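Local atomic coordinates of ABC-type transport auxiliary lipoprotein component domain-containing protein (Xanthomonas campestris pv. campestris, PDB entry 2IQI), a protein that is of unknown function but is probably an auxiliary lipoprotein component of an ABC-type transport system. Residues I12-T20 with A156-T167; W25-K36 with S84-I93. All coordinates share one frame; numbering follows the deposited sequence.

Interaction 1: residues I12-T20 with A156-T167; sequences IYAPTVRVT and AAVAAAFEQALT
Tyr13 lays one face of its ring over the methyl of Ala159, a CH-pi contact in which Ala159 CB stands over the face, 4.0 Å from the centroid of the Tyr13 ring. The touch falls on the CG and CD1 side of the ring. A first torsion of -63° turns CG beside the backbone N and carries the ring along the helix toward its start, where Tyr13 CE1 comes 4.1 Å from Ala156 CB. The hydroxyl there is hydrogen-bonded to Thr155 OG1.

One turn on from Ala159, Glu163 runs up from the helix, extended beyond CG. Glu163 CG packs 3.5 Å from Pro15 CB, and the carboxylate then takes the backbone amide of Thr16: Thr16 N to Glu163 OE1 is 2.8 Å and nearly straight, 165° at the hydrogen. The amide arrives on the anti side of OE1, 32° out of the carboxylate plane.

With CG1 of Val17 anti to the backbone N, Val17 CG2 is left beside that N and lies 3.6 Å from Leu166 CB. Both methyls also border the Thr167 hydroxyl, the two side chains running past each other in opposite directions. Thr167 OG1 donates to Glu163 O, which also accepts from Thr167 N on the opposite face of its plane. The same hydroxyl accepts from a water, 2.7 Å from Thr167 OG1, that also accepts from Arg18 N. The chain leaving strand 11-13 thus runs as an irregular segment along the first turns of helix 155-185, held by one Glu-to-backbone bond, apolar contacts and a water.

Strand 11-13 pairs in parallel with strand 63-65, whose Trp65 touches Tyr13 and Pro15. Helix 69-82 meets Pro15 and Leu166 through Met72, and strand 121-132 lies against Ala161, Phe162 and Ala165.

Interaction 2: residues W25-K36 with S84-I93; sequences WPQVSWQLLVAK and SGKIAAVARI
Lys86 lies across Trp25 and Pro26, its chain bent at chi2 (-69°), and each atom has a neighbour. Lys86 CB sits 3.6 Å from Pro26 O; Lys86 CG comes to 4.0 Å from Trp25 CB, near the plane of the indole at its edge; CD and CE pass along Trp25 O, and NZ ends in a weak hydrogen bond to that oxygen. The backbone of the same residue is also used: Val28 N donates to Lys86 O at 2.9 Å, almost straight at 169°. Gln27 NE2 adds a weak bond to Gly85 O, and Ser84 OG, accepting from Lys86 N and also hydrogen-bonded to Phe81 O, closes an ST turn just after helix 69-82.

Farther along, the chains become parallel strands 31-34 and 89-91, a pair at one edge of the mixed sheet, with strand 101-110 on the other side of 31-34. Leu32 N donates to Ala89 O, Leu32 O accepts from Ala91 N, and Val34 N returns to Ala91 O (2.8 Å).

Leu32 and Val90 are on the face covered by helix 69-82, which Val34 also touches; Val34 CG2 meets Val90 CG1 at 3.8 Å. Ile87, fully extended, places CD1 3.7 Å from CB of Leu32 and close to CZ3 of Trp30, whose NE1 is bonded to Gln182. On the other face, Gln31 CG lies 3.4 Å from Ala89 CB.

Interaction 2 is nested along the chain inside the loop closed by interaction 1: residues 12-20 come first, then 25-36 and 84-93, and 156-167 last. Their centres lie about 23 Å apart, but they touch where Trp25 CH2 packs on Val19 and Thr20. Helix 155-185 serves both, holding 156-167 near its start and touching Trp25, Pro26, Val28 and Lys86 farther on. Helix 69-82 is likewise shared, since Pro15, Val19 and Leu166 meet it in one contact and Leu32, Val34 and Val90 in the other. Interaction 1 starts from the small parallel sheet 11-13/63-65, interaction 2 lies at the edge of the mixed sheet, and the two helices run past both.

Interaction 1: residues I12-T20 with A156-T167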
loop_
_atom_site.group_PDB
_atom_site.type_symbol
_atom_site.label_atom_id
_atom_site.label_comp_id
_atom_site.label_asym_id
_atom_site.label_seq_id
_atom_site.Cartn_x
_atom_site.Cartn_y
_atom_site.Cartn_z
ATOM N N ILE A 12 -14.984 11.004 -8.982
ATOM C CA ILE A 12 -14.509 9.994 -8.078
ATOM C C ILE A 12 -13.599 8.963 -8.813
ATOM O O ILE A 12 -14.046 8.232 -9.710
ATOM C CB ILE A 12 -15.713 9.338 -7.346
ATOM C CG1 ILE A 12 -16.524 10.401 -6.582
ATOM C CG2 ILE A 12 -15.307 8.132 -6.474
ATOM C CD1 ILE A 12 -15.745 11.216 -5.517
ATOM N N TYR A 13 -12.325 8.905 -8.416
ATOM C CA TYR A 13 -11.397 7.879 -8.915
ATOM C C TYR A 13 -11.428 6.563 -8.133
ATOM O O TYR A 13 -11.534 6.549 -6.909
ATOM C CB TYR A 13 -9.975 8.455 -9.002
ATOM C CG TYR A 13 -9.940 9.587 -9.990
ATOM C CD1 TYR A 13 -10.026 9.334 -11.361
ATOM C CD2 TYR A 13 -9.890 10.908 -9.567
ATOM C CE1 TYR A 13 -10.015 10.366 -12.295
ATOM C CE2 TYR A 13 -9.893 11.980 -10.506
ATOM C CZ TYR A 13 -9.944 11.686 -11.864
ATOM O OH TYR A 13 -9.985 12.687 -12.784
ATOM N N ALA A 14 -11.362 5.454 -8.860
ATOM C CA ALA A 14 -11.285 4.149 -8.236
ATOM C C ALA A 14 -10.339 3.281 -9.014
ATOM O O ALA A 14 -10.715 2.695 -10.053
ATOM C CB ALA A 14 -12.642 3.499 -8.148
ATOM N N PRO A 15 -9.089 3.205 -8.544
ATOM C CA PRO A 15 -8.143 2.303 -9.147
ATOM C C PRO A 15 -8.498 0.846 -8.925
ATOM O O PRO A 15 -9.192 0.487 -7.977
ATOM C CB PRO A 15 -6.824 2.658 -8.456
ATOM C CG PRO A 15 -7.032 4.043 -7.955
ATOM C CD PRO A 15 -8.465 4.011 -7.499
ATOM N N THR A 16 -7.991 0.030 -9.834
ATOM C CA THR A 16 -8.197 -1.394 -9.863
ATOM C C THR A 16 -6.824 -1.986 -9.748
ATOM O O THR A 16 -5.962 -1.731 -10.595
ATOM C CB THR A 16 -8.809 -1.787 -11.181
ATOM O OG1 THR A 16 -10.067 -1.134 -11.261
ATOM C CG2 THR A 16 -9.032 -3.296 -11.257
ATOM N N VAL A 17 -6.618 -2.728 -8.673
ATOM C CA VAL A 17 -5.347 -3.294 -8.348
ATOM C C VAL A 17 -5.520 -4.787 -8.318
ATOM O O VAL A 17 -6.075 -5.338 -7.381
ATOM C CB VAL A 17 -4.832 -2.811 -6.972
ATOM C CG1 VAL A 17 -3.680 -3.676 -6.499
ATOM C CG2 VAL A 17 -4.428 -1.366 -7.034
ATOM N N ARG A 18 -5.006 -5.425 -9.362
ATOM C CA ARG A 18 -4.827 -6.876 -9.439
ATOM C C ARG A 18 -3.332 -7.225 -9.309
ATOM O O ARG A 18 -2.509 -6.778 -10.097
ATOM C CB ARG A 18 -5.462 -7.397 -10.743
ATOM C CG ARG A 18 -6.834 -6.756 -10.968
ATOM C CD ARG A 18 -7.813 -7.579 -11.780
ATOM N NE ARG A 18 -9.185 -7.094 -11.602
ATOM C CZ ARG A 18 -10.013 -7.445 -10.605
ATOM N NH1 ARG A 18 -9.646 -8.286 -9.639
ATOM N NH2 ARG A 18 -11.236 -6.931 -10.565
ATOM N N VAL A 19 -2.977 -7.987 -8.280
ATOM C CA VAL A 19 -1.560 -8.336 -8.063
ATOM C C VAL A 19 -1.244 -9.736 -8.560
ATOM O O VAL A 19 -1.841 -10.724 -8.117
ATOM C CB VAL A 19 -1.154 -8.230 -6.616
ATOM C CG1 VAL A 19 0.161 -8.871 -6.413
ATOM C CG2 VAL A 19 -1.084 -6.783 -6.220
ATOM N N THR A 20 -0.301 -9.791 -9.494
ATOM C CA THR A 20 0.110 -11.029 -10.111
ATOM C C THR A 20 0.969 -11.824 -9.137
ATOM O O THR A 20 2.024 -11.350 -8.705
ATOM C CB THR A 20 0.932 -10.785 -11.416
ATOM O OG1 THR A 20 0.163 -10.001 -12.337
ATOM C CG2 THR A 20 1.352 -12.118 -12.088
ATOM N N ALA A 156 -7.103 12.680 -13.794
ATOM C CA ALA A 156 -7.146 11.322 -14.426
ATOM C C ALA A 156 -5.767 10.662 -14.706
ATOM O O ALA A 156 -5.618 9.442 -14.543
ATOM C CB ALA A 156 -7.981 11.303 -15.691
ATOM N N ALA A 157 -4.783 11.446 -15.151
ATOM C CA ALA A 157 -3.451 10.907 -15.353
ATOM C C ALA A 157 -2.818 10.538 -13.990
ATOM O O ALA A 157 -2.128 9.516 -13.849
ATOM C CB ALA A 157 -2.550 11.911 -16.154
ATOM N N VAL A 158 -3.092 11.376 -13.003
ATOM C CA VAL A 158 -2.555 11.201 -11.668
ATOM C C VAL A 158 -3.089 9.906 -11.011
ATOM O O VAL A 158 -2.341 9.157 -10.371
ATOM C CB VAL A 158 -2.866 12.439 -10.789
ATOM C CG1 VAL A 158 -2.498 12.177 -9.348
ATOM C CG2 VAL A 158 -2.102 13.639 -11.311
ATOM N N ALA A 159 -4.383 9.654 -11.196
ATOM C CA ALA A 159 -5.031 8.505 -10.638
ATOM C C ALA A 159 -4.513 7.249 -11.308
ATOM O O ALA A 159 -4.352 6.217 -10.661
ATOM C CB ALA A 159 -6.508 8.638 -10.826
ATOM N N ALA A 160 -4.264 7.331 -12.607
ATOM C CA ALA A 160 -3.699 6.223 -13.350
ATOM C C ALA A 160 -2.320 5.885 -12.818
ATOM O O ALA A 160 -1.976 4.705 -12.674
ATOM C CB ALA A 160 -3.608 6.549 -14.790
ATOM N N ALA A 161 -1.539 6.919 -12.500
ATOM C CA ALA A 161 -0.223 6.676 -11.889
ATOM C C ALA A 161 -0.349 6.041 -10.475
ATOM O O ALA A 161 0.469 5.234 -10.064
ATOM C CB ALA A 161 0.612 7.971 -11.857
ATOM N N PHE A 162 -1.397 6.410 -9.750
ATOM C CA PHE A 162 -1.612 5.895 -8.427
ATOM C C PHE A 162 -1.980 4.411 -8.480
ATOM O O PHE A 162 -1.609 3.648 -7.602
ATOM C CB PHE A 162 -2.695 6.696 -7.739
ATOM C CG PHE A 162 -2.190 7.795 -6.840
ATOM C CD1 PHE A 162 -1.465 7.490 -5.671
ATOM C CD2 PHE A 162 -2.502 9.125 -7.112
ATOM C CE1 PHE A 162 -1.017 8.502 -4.805
ATOM C CE2 PHE A 162 -2.100 10.147 -6.238
ATOM C CZ PHE A 162 -1.349 9.838 -5.077
ATOM N N GLU A 163 -2.702 3.991 -9.511
ATOM C CA GLU A 163 -2.957 2.581 -9.706
ATOM C C GLU A 163 -1.617 1.816 -9.876
ATOM O O GLU A 163 -1.392 0.745 -9.288
ATOM C CB GLU A 163 -3.832 2.407 -10.943
ATOM C CG GLU A 163 -4.736 1.208 -10.854
ATOM C CD GLU A 163 -5.454 0.925 -12.135
ATOM O OE1 GLU A 163 -6.695 0.969 -12.151
ATOM O OE2 GLU A 163 -4.773 0.658 -13.138
ATOM N N GLN A 164 -0.719 2.382 -10.678
ATOM C CA GLN A 164 0.573 1.793 -10.892
ATOM C C GLN A 164 1.383 1.716 -9.563
ATOM O O GLN A 164 1.984 0.654 -9.269
ATOM C CB GLN A 164 1.324 2.576 -11.956
ATOM C CG GLN A 164 0.875 2.406 -13.415
ATOM C CD GLN A 164 1.287 3.620 -14.277
ATOM O OE1 GLN A 164 0.493 4.147 -15.046
ATOM N NE2 GLN A 164 2.513 4.086 -14.109
ATOM N N ALA A 165 1.373 2.794 -8.758
ATOM C CA ALA A 165 2.103 2.824 -7.486
ATOM C C ALA A 165 1.490 1.868 -6.461
ATOM O O ALA A 165 2.210 1.171 -5.707
ATOM C CB ALA A 165 2.151 4.213 -6.920
ATOM N N LEU A 166 0.160 1.835 -6.431
ATOM C CA LEU A 166 -0.538 0.933 -5.566
ATOM C C LEU A 166 -0.184 -0.464 -5.912
ATOM O O LEU A 166 0.082 -1.248 -5.005
ATOM C CB LEU A 166 -2.047 1.063 -5.714
ATOM C CG LEU A 166 -2.679 1.838 -4.582
ATOM C CD1 LEU A 166 -3.965 2.521 -5.068
ATOM C CD2 LEU A 166 -2.884 0.900 -3.418
ATOM N N THR A 167 -0.213 -0.791 -7.211
ATOM C CA THR A 167 -0.002 -2.165 -7.647
ATOM C C THR A 167 1.424 -2.577 -7.281
ATOM O O THR A 167 1.627 -3.634 -6.665
ATOM C CB THR A 167 -0.297 -2.346 -9.144
ATOM O OG1 THR A 167 -1.673 -2.059 -9.382
ATOM C CG2 THR A 167 -0.001 -3.779 -9.627
HETATM O O HOH W 1 -3.166 -3.544 -11.102
#

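Interaction 2: residues W25-K36 with S84-I93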
loop_
_atom_site.group_PDB
_atom_site.type_symbol
_atom_site.label_atom_id
_atom_site.label_comp_id
_atom_site.label_asym_id
_atom_site.label_seq_id
_atom_site.Cartn_x
_atom_site.Cartn_y
_atom_site.Cartn_z
ATOM N N TRP A 25 7.293 -16.992 -4.591
ATOM C CA TRP A 25 6.815 -16.762 -3.248
ATOM C C TRP A 25 6.553 -18.122 -2.624
ATOM O O TRP A 25 5.886 -18.966 -3.241
ATOM C CB TRP A 25 5.532 -15.933 -3.223
ATOM C CG TRP A 25 5.662 -14.482 -3.680
ATOM C CD1 TRP A 25 6.804 -13.738 -3.768
ATOM C CD2 TRP A 25 4.591 -13.602 -4.058
ATOM N NE1 TRP A 25 6.518 -12.477 -4.198
ATOM C CE2 TRP A 25 5.169 -12.359 -4.384
ATOM C CE3 TRP A 25 3.198 -13.744 -4.143
ATOM C CZ2 TRP A 25 4.413 -11.271 -4.821
ATOM C CZ3 TRP A 25 2.445 -12.649 -4.579
ATOM C CH2 TRP A 25 3.059 -11.436 -4.919
ATOM N N PRO A 26 7.027 -18.334 -1.377
ATOM C CA PRO A 26 6.713 -19.586 -0.708
ATOM C C PRO A 26 5.204 -19.732 -0.562
ATOM O O PRO A 26 4.484 -18.726 -0.319
ATOM C CB PRO A 26 7.341 -19.419 0.680
ATOM C CG PRO A 26 7.452 -17.970 0.865
ATOM C CD PRO A 26 7.763 -17.424 -0.495
ATOM N N GLN A 27 4.742 -20.971 -0.761
ATOM C CA GLN A 27 3.416 -21.408 -0.349
ATOM C C GLN A 27 3.491 -21.719 1.129
ATOM O O GLN A 27 4.264 -22.578 1.523
ATOM C CB GLN A 27 3.003 -22.639 -1.123
ATOM C CG GLN A 27 1.538 -22.961 -0.936
ATOM C CD GLN A 27 0.915 -23.581 -2.174
ATOM O OE1 GLN A 27 1.499 -24.481 -2.807
ATOM N NE2 GLN A 27 -0.280 -23.099 -2.534
ATOM N N VAL A 28 2.727 -21.006 1.951
ATOM C CA VAL A 28 2.866 -21.133 3.395
ATOM C C VAL A 28 1.661 -21.828 4.027
ATOM O O VAL A 28 0.723 -22.212 3.330
ATOM C CB VAL A 28 3.116 -19.775 4.110
ATOM C CG1 VAL A 28 4.332 -19.043 3.515
ATOM C CG2 VAL A 28 1.873 -18.925 4.087
ATOM N N SER A 29 1.689 -21.998 5.346
ATOM C CA SER A 29 0.526 -22.531 6.057
ATOM C C SER A 29 0.283 -21.853 7.427
ATOM O O SER A 29 -0.611 -22.278 8.175
ATOM C CB SER A 29 0.664 -24.030 6.240
ATOM O OG SER A 29 1.535 -24.257 7.324
ATOM N N TRP A 30 1.082 -20.823 7.757
ATOM C CA TRP A 30 0.736 -19.943 8.872
ATOM C C TRP A 30 -0.422 -19.001 8.443
ATOM O O TRP A 30 -0.915 -19.059 7.281
ATOM C CB TRP A 30 1.956 -19.202 9.431
ATOM C CG TRP A 30 2.870 -18.679 8.377
ATOM C CD1 TRP A 30 3.927 -19.318 7.838
ATOM C CD2 TRP A 30 2.790 -17.410 7.719
ATOM N NE1 TRP A 30 4.527 -18.533 6.891
ATOM C CE2 TRP A 30 3.841 -17.357 6.790
ATOM C CE3 TRP A 30 1.922 -16.309 7.820
ATOM C CZ2 TRP A 30 4.074 -16.234 5.969
ATOM C CZ3 TRP A 30 2.150 -15.188 6.992
ATOM C CH2 TRP A 30 3.224 -15.163 6.089
ATOM N N GLN A 31 -0.887 -18.174 9.383
ATOM C CA GLN A 31 -2.117 -17.447 9.191
ATOM C C GLN A 31 -1.840 -16.010 9.444
ATOM O O GLN A 31 -1.094 -15.692 10.387
ATOM C CB GLN A 31 -3.191 -17.944 10.132
ATOM C CG GLN A 31 -3.611 -19.379 9.841
ATOM C CD GLN A 31 -4.974 -19.751 10.432
ATOM O OE1 GLN A 31 -5.613 -20.715 9.963
ATOM N NE2 GLN A 31 -5.441 -18.977 11.445
ATOM N N LEU A 32 -2.437 -15.149 8.600
ATOM C CA LEU A 32 -2.092 -13.750 8.562
ATOM C C LEU A 32 -3.251 -12.841 8.895
ATOM O O LEU A 32 -4.338 -12.910 8.300
ATOM C CB LEU A 32 -1.478 -13.365 7.204
ATOM C CG LEU A 32 -0.929 -11.932 6.998
ATOM C CD1 LEU A 32 0.197 -11.572 7.966
ATOM C CD2 LEU A 32 -0.471 -11.718 5.575
ATOM N N LEU A 33 -2.999 -11.970 9.855
ATOM C CA LEU A 33 -3.939 -10.922 10.157
ATOM C C LEU A 33 -3.380 -9.614 9.572
ATOM O O LEU A 33 -2.271 -9.203 9.951
ATOM C CB LEU A 33 -4.187 -10.793 11.676
ATOM C CG LEU A 33 -4.857 -9.451 12.025
ATOM C CD1 LEU A 33 -6.284 -9.476 11.563
ATOM C CD2 LEU A 33 -4.768 -9.041 13.500
ATOM N N VAL A 34 -4.131 -8.973 8.667
ATOM C CA VAL A 34 -3.730 -7.696 8.132
ATOM C C VAL A 34 -4.413 -6.614 8.967
ATOM O O VAL A 34 -5.626 -6.469 8.919
ATOM C CB VAL A 34 -4.105 -7.569 6.623
ATOM C CG1 VAL A 34 -3.762 -6.176 6.080
ATOM C CG2 VAL A 34 -3.435 -8.642 5.805
ATOM N N ALA A 35 -3.644 -5.847 9.726
ATOM C CA ALA A 35 -4.198 -4.733 10.489
ATOM C C ALA A 35 -4.741 -3.558 9.629
ATOM O O ALA A 35 -4.478 -3.473 8.414
ATOM C CB ALA A 35 -3.167 -4.233 11.483
ATOM N N LYS A 36 -5.504 -2.660 10.257
ATOM C CA LYS A 36 -5.834 -1.385 9.627
ATOM C C LYS A 36 -4.543 -0.597 9.528
ATOM O O LYS A 36 -3.847 -0.449 10.522
ATOM C CB LYS A 36 -6.866 -0.570 10.437
ATOM C CG LYS A 36 -8.311 -0.911 10.118
ATOM C CD LYS A 36 -9.281 0.289 10.312
ATOM C CE LYS A 36 -10.816 -0.175 10.282
ATOM N NZ LYS A 36 -11.749 0.511 11.338
ATOM N N SER A 84 -3.343 -14.764 -4.339
ATOM C CA SER A 84 -2.001 -15.211 -4.669
ATOM C C SER A 84 -1.908 -16.701 -4.807
ATOM O O SER A 84 -1.067 -17.193 -5.553
ATOM C CB SER A 84 -0.999 -14.737 -3.645
ATOM O OG SER A 84 -1.274 -15.312 -2.397
ATOM N N GLY A 85 -2.763 -17.429 -4.089
ATOM C CA GLY A 85 -2.648 -18.878 -4.017
ATOM C C GLY A 85 -1.577 -19.315 -3.030
ATOM O O GLY A 85 -1.405 -20.495 -2.791
ATOM N N LYS A 86 -0.878 -18.377 -2.405
ATOM C CA LYS A 86 0.250 -18.717 -1.541
ATOM C C LYS A 86 -0.105 -18.876 -0.067
ATOM O O LYS A 86 0.658 -19.472 0.692
ATOM C CB LYS A 86 1.389 -17.712 -1.735
ATOM C CG LYS A 86 1.845 -17.555 -3.201
ATOM C CD LYS A 86 2.553 -18.794 -3.710
ATOM C CE LYS A 86 2.715 -18.724 -5.209
ATOM N NZ LYS A 86 3.770 -19.652 -5.689
ATOM N N ILE A 87 -1.273 -18.376 0.325
ATOM C CA ILE A 87 -1.674 -18.338 1.738
ATOM C C ILE A 87 -3.186 -18.509 1.900
ATOM O O ILE A 87 -3.967 -17.708 1.415
ATOM C CB ILE A 87 -1.220 -17.026 2.439
ATOM C CG1 ILE A 87 -1.648 -17.013 3.893
ATOM C CG2 ILE A 87 -1.770 -15.795 1.729
ATOM C CD1 ILE A 87 -0.931 -15.993 4.707
ATOM N N ALA A 88 -3.579 -19.561 2.607
ATOM C CA ALA A 88 -4.972 -19.917 2.704
ATOM C C ALA A 88 -5.666 -19.073 3.747
ATOM O O ALA A 88 -6.882 -18.949 3.694
ATOM C CB ALA A 88 -5.143 -21.421 3.004
ATOM N N ALA A 89 -4.927 -18.488 4.685
ATOM C CA ALA A 89 -5.589 -17.751 5.765
ATOM C C ALA A 89 -5.133 -16.301 5.945
ATOM O O ALA A 89 -4.121 -16.032 6.581
ATOM C CB ALA A 89 -5.501 -18.533 7.102
ATOM N N VAL A 90 -5.899 -15.371 5.387
ATOM C CA VAL A 90 -5.641 -13.958 5.563
ATOM C C VAL A 90 -6.918 -13.362 6.025
ATOM O O VAL A 90 -7.947 -13.674 5.468
ATOM C CB VAL A 90 -5.362 -13.231 4.253
ATOM C CG1 VAL A 90 -4.436 -12.040 4.525
ATOM C CG2 VAL A 90 -4.797 -14.166 3.218
ATOM N N ALA A 91 -6.860 -12.460 6.993
ATOM C CA ALA A 91 -8.070 -11.886 7.513
ATOM C C ALA A 91 -7.843 -10.459 8.005
ATOM O O ALA A 91 -6.692 -10.033 8.180
ATOM C CB ALA A 91 -8.592 -12.764 8.619
ATOM N N ARG A 92 -8.945 -9.741 8.235
ATOM C CA ARG A 92 -8.903 -8.383 8.732
ATOM C C ARG A 92 -9.316 -8.445 10.184
ATOM O O ARG A 92 -8.851 -9.270 10.912
ATOM C CB ARG A 92 -9.849 -7.484 7.937
ATOM C CG ARG A 92 -9.794 -7.647 6.414
ATOM C CD ARG A 92 -10.821 -6.743 5.816
ATOM N NE ARG A 92 -10.447 -6.154 4.531
ATOM C CZ ARG A 92 -10.705 -6.721 3.349
ATOM N NH1 ARG A 92 -11.305 -7.918 3.278
ATOM N NH2 ARG A 92 -10.368 -6.092 2.223
ATOM N N ILE A 93 -10.217 -7.604 10.638
ATOM C CA ILE A 93 -10.572 -7.645 12.046
ATOM C C ILE A 93 -12.083 -7.847 12.253
ATOM O O ILE A 93 -12.516 -8.880 12.792
ATOM C CB ILE A 93 -10.038 -6.398 12.726
ATOM C CG1 ILE A 93 -8.574 -6.217 12.289
ATOM C CG2 ILE A 93 -10.152 -6.540 14.231
ATOM C CD1 ILE A 93 -7.929 -4.825 12.573
HETATM O O HOH W 2 -2.582 -20.555 4.896
#